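Local coordinates for DUF1214 domain-containing protein (Burkholderia cenocepacia, PDB 6ANS) that is of unknown function but carries two sequence regions of the DUF1214 family and holds a phosphate and a sodium ion in the crystal, at residues N106-Y111 against C301-V306. Residues are numbered along the deposited sequence; the frame is centred on the assembly and turned at random.
Sequences NPDNLY and CDFWNV. With PO4 (phosphate ion), chain E.
Asp108 meets the Phe303 ring at its edge: OD2 lies near the ring plane, 3.4 Å from Phe303 CZ, and the carboxylate stands almost upright to the ring, with the planes 81° apart. With CG anti to the backbone N (chi1 -179°), Phe303 reaches out from its strand and brings CZ up to Asp108. Asn305 ND2 also lies in the plane of this ring at its edge, whereas Asn106 ND2 approaches obliquely. The Tyr111 ring has Asn109 CB over one face, and Asn106 N and phosphate O3 at its edge. Between the segments, Asn305 ND2 is shared by two acceptors. Its bond to Asp108 OD2, 3.1 Å, is fairly straight (162°), stays close to the Asn305 amide plane, and reaches the anti side of the carboxylate tilted well out of the carboxylate plane; the bond to Asn106 OD1, 2.8 Å, is bent and weak. The same Asn106 OD1 accepts from Asp108 N at 2.9 Å, an Asx turn, and a type I beta turn from Asn106 to Asn109 leads into strand 109-115. This strand and strand 303-309 belong to two different four-stranded antiparallel sheets, so the contact joins the sheets through side chains, at a buried site near the sodium ion. Arg366, on the strand next to 303-309, hydrogen-bonds Asn305 OD1 and would fix the amide's orientation, while Asn326 ND2 gives Asp108 OD2 a second donor. Tyr111 OH accepts from Asn106 N at 2.9 Å and donates to phosphate O3 at 2.6 Å, tying the start of the turn to the anion. Arg194, Tyr278 and Arg366 also hydrogen-bond the phosphate, which probably came from the crystallisation liquor; through Arg366 it is linked to Asn305.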
ATOM      1  N   ASN A 106      13.610  10.384  -0.538  1.00 21.25           N
ATOM      2  CA  ASN A 106      14.097  11.067   0.653  1.00 25.83           C
ATOM      3  C   ASN A 106      13.534  10.394   1.899  1.00 22.77           C
ATOM      4  O   ASN A 106      12.329  10.497   2.157  1.00 25.22           O
ATOM      5  CB  ASN A 106      13.699  12.541   0.629  1.00 23.93           C
ATOM      6  CG  ASN A 106      14.386  13.344   1.726  1.00 25.24           C
ATOM      7  OD1 ASN A 106      14.892  12.780   2.699  1.00 23.01           O
ATOM      8  ND2 ASN A 106      14.438  14.669   1.549  1.00 23.26           N
ATOM      9  N   PRO A 107      14.364   9.737   2.712  1.00 25.71           N
ATOM     10  CA  PRO A 107      13.822   9.059   3.904  1.00 24.49           C
ATOM     11  C   PRO A 107      13.184  10.029   4.889  1.00 27.83           C
ATOM     12  O   PRO A 107      12.290   9.629   5.637  1.00 28.39           O
ATOM     13  CB  PRO A 107      15.051   8.363   4.512  1.00 24.50           C
ATOM     14  CG  PRO A 107      16.061   8.294   3.398  1.00 22.61           C
ATOM     15  CD  PRO A 107      15.823   9.559   2.592  1.00 22.50           C
ATOM     16  N   ASP A 108      13.562  11.305   4.867  1.00 30.53           N
ATOM     17  CA  ASP A 108      12.992  12.302   5.768  1.00 26.06           C
ATOM     18  C   ASP A 108      11.700  12.904   5.252  1.00 26.45           C
ATOM     19  O   ASP A 108      11.187  13.845   5.868  1.00 27.82           O
ATOM     20  CB  ASP A 108      14.001  13.419   6.019  1.00 23.93           C
ATOM     21  CG  ASP A 108      15.222  12.915   6.725  1.00 24.53           C
ATOM     22  OD1 ASP A 108      15.051  12.084   7.651  1.00 30.32           O
ATOM     23  OD2 ASP A 108      16.337  13.291   6.324  1.00 32.74           O
ATOM     24  N   ASN A 109      11.164  12.380   4.159  1.00 27.52           N
ATOM     25  CA  ASN A 109       9.957  12.907   3.549  1.00 27.45           C
ATOM     26  C   ASN A 109       8.766  12.000   3.823  1.00 22.85           C
ATOM     27  O   ASN A 109       8.880  10.772   3.794  1.00 26.77           O
ATOM     28  CB  ASN A 109      10.115  13.035   2.028  1.00 27.92           C
ATOM     29  CG  ASN A 109      10.832  14.297   1.602  1.00 27.35           C
ATOM     30  OD1 ASN A 109      11.381  15.026   2.430  1.00 26.31           O
ATOM     31  ND2 ASN A 109      10.861  14.551   0.274  1.00 23.96           N
ATOM     32  N   LEU A 110       7.619  12.630   4.033  1.00 26.15           N
ATOM     33  CA  LEU A 110       6.318  12.054   3.724  1.00 22.11           C
ATOM     34  C   LEU A 110       5.948  12.542   2.326  1.00 28.52           C
ATOM     35  O   LEU A 110       5.781  13.747   2.106  1.00 25.82           O
ATOM     36  CB  LEU A 110       5.260  12.487   4.734  1.00 28.90           C
ATOM     37  CG  LEU A 110       3.824  12.003   4.478  1.00 30.76           C
ATOM     38  CD1 LEU A 110       3.765  10.513   4.339  1.00 39.32           C
ATOM     39  CD2 LEU A 110       2.849  12.495   5.562  1.00 36.81           C
ATOM     40  N   TYR A 111       5.883  11.621   1.374  1.00 20.39           N
ATOM     41  CA  TYR A 111       5.455  11.950   0.023  1.00 28.08           C
ATOM     42  C   TYR A 111       3.972  11.671  -0.107  1.00 27.40           C
ATOM     43  O   TYR A 111       3.479  10.636   0.360  1.00 20.88           O
ATOM     44  CB  TYR A 111       6.181  11.124  -1.038  1.00 22.07           C
ATOM     45  CG  TYR A 111       7.645  11.395  -1.231  1.00 23.31           C
ATOM     46  CD1 TYR A 111       8.079  12.464  -2.016  1.00 22.70           C
ATOM     47  CD2 TYR A 111       8.604  10.540  -0.690  1.00 20.09           C
ATOM     48  CE1 TYR A 111       9.431  12.700  -2.223  1.00 20.88           C
ATOM     49  CE2 TYR A 111       9.961  10.761  -0.896  1.00 26.31           C
ATOM     50  CZ  TYR A 111      10.363  11.848  -1.670  1.00 23.69           C
ATOM     51  OH  TYR A 111      11.692  12.074  -1.883  1.00 21.12           O
ATOM     52  N   CYS A 301      20.513  27.339   5.174  1.00 44.01           N
ATOM     53  CA  CYS A 301      19.514  26.602   4.419  1.00 45.27           C
ATOM     54  C   CYS A 301      18.397  26.182   5.356  1.00 47.79           C
ATOM     55  O   CYS A 301      18.539  26.211   6.582  1.00 50.51           O
ATOM     56  CB  CYS A 301      20.132  25.382   3.728  1.00 46.99           C
ATOM     57  SG  CYS A 301      20.848  24.190   4.887  1.00 47.98           S
ATOM     58  N   ASP A 302      17.287  25.768   4.749  1.00 46.63           N
ATOM     59  CA  ASP A 302      16.137  25.298   5.509  1.00 48.59           C
ATOM     60  C   ASP A 302      16.275  23.830   5.886  1.00 47.78           C
ATOM     61  O   ASP A 302      15.735  23.404   6.911  1.00 41.32           O
ATOM     62  CB  ASP A 302      14.853  25.546   4.710  1.00 47.54           C
ATOM     63  CG  ASP A 302      14.672  27.021   4.351  1.00 52.40           C
ATOM     64  OD1 ASP A 302      14.888  27.871   5.239  1.00 55.56           O
ATOM     65  OD2 ASP A 302      14.317  27.338   3.202  1.00 53.52           O
ATOM     66  N   PHE A 303      17.014  23.057   5.094  1.00 45.51           N
ATOM     67  CA  PHE A 303      17.171  21.634   5.347  1.00 40.98           C
ATOM     68  C   PHE A 303      18.304  21.131   4.469  1.00 41.59           C
ATOM     69  O   PHE A 303      18.586  21.705   3.414  1.00 45.35           O
ATOM     70  CB  PHE A 303      15.870  20.870   5.062  1.00 37.34           C
ATOM     71  CG  PHE A 303      15.952  19.395   5.317  1.00 37.14           C
ATOM     72  CD1 PHE A 303      15.700  18.885   6.577  1.00 42.53           C
ATOM     73  CD2 PHE A 303      16.248  18.508   4.289  1.00 37.69           C
ATOM     74  CE1 PHE A 303      15.762  17.514   6.820  1.00 38.24           C
ATOM     75  CE2 PHE A 303      16.318  17.139   4.523  1.00 32.79           C
ATOM     76  CZ  PHE A 303      16.069  16.641   5.789  1.00 34.52           C
ATOM     77  N   TRP A 304      18.981  20.091   4.943  1.00 38.24           N
ATOM     78  CA  TRP A 304      19.932  19.367   4.118  1.00 38.57           C
ATOM     79  C   TRP A 304      19.992  17.940   4.629  1.00 37.56           C
ATOM     80  O   TRP A 304      19.711  17.682   5.801  1.00 35.49           O
ATOM     81  CB  TRP A 304      21.318  20.033   4.129  1.00 33.17           C
ATOM     82  CG  TRP A 304      22.145  19.847   5.388  1.00 32.60           C
ATOM     83  CD1 TRP A 304      22.262  20.726   6.430  1.00 42.61           C
ATOM     84  CD2 TRP A 304      23.020  18.753   5.694  1.00 32.51           C
ATOM     85  NE1 TRP A 304      23.124  20.230   7.378  1.00 39.51           N
ATOM     86  CE2 TRP A 304      23.607  19.022   6.948  1.00 38.57           C
ATOM     87  CE3 TRP A 304      23.356  17.565   5.034  1.00 35.29           C
ATOM     88  CZ2 TRP A 304      24.503  18.147   7.557  1.00 38.31           C
ATOM     89  CZ3 TRP A 304      24.245  16.693   5.647  1.00 32.63           C
ATOM     90  CH2 TRP A 304      24.813  16.993   6.888  1.00 38.39           C
ATOM     91  N   ASN A 305      20.337  17.010   3.746  1.00 26.65           N
ATOM     92  CA  ASN A 305      20.588  15.653   4.201  1.00 26.24           C
ATOM     93  C   ASN A 305      21.462  14.952   3.177  1.00 28.45           C
ATOM     94  O   ASN A 305      21.775  15.495   2.113  1.00 30.36           O
ATOM     95  CB  ASN A 305      19.281  14.884   4.482  1.00 25.36           C
ATOM     96  CG  ASN A 305      18.479  14.511   3.211  1.00 32.69           C
ATOM     97  OD1 ASN A 305      18.781  14.924   2.079  1.00 31.89           O
ATOM     98  ND2 ASN A 305      17.402  13.764   3.429  1.00 26.44           N
ATOM     99  N   VAL A 306      21.872  13.740   3.533  1.00 25.82           N
ATOM    100  CA  VAL A 306      22.583  12.847   2.632  1.00 29.90           C
ATOM    101  C   VAL A 306      22.115  11.430   2.945  1.00 34.68           C
ATOM    102  O   VAL A 306      21.932  11.069   4.113  1.00 37.05           O
ATOM    103  CB  VAL A 306      24.111  12.997   2.768  1.00 26.68           C
ATOM    104  CG1 VAL A 306      24.557  12.743   4.210  1.00 29.39           C
ATOM    105  CG2 VAL A 306      24.828  12.074   1.781  1.00 26.57           C
TER
HETATM  106  P   PO4 E 401      13.397  14.600  -3.559  1.00 22.15           P
HETATM  107  O1  PO4 E 401      14.202  15.570  -2.728  1.00 27.04           O
HETATM  108  O2  PO4 E 401      14.150  13.308  -3.580  1.00 21.12           O
HETATM  109  O3  PO4 E 401      12.013  14.404  -2.994  1.00 24.84           O
HETATM  110  O4  PO4 E 401      13.285  15.195  -4.941  1.00 24.24           O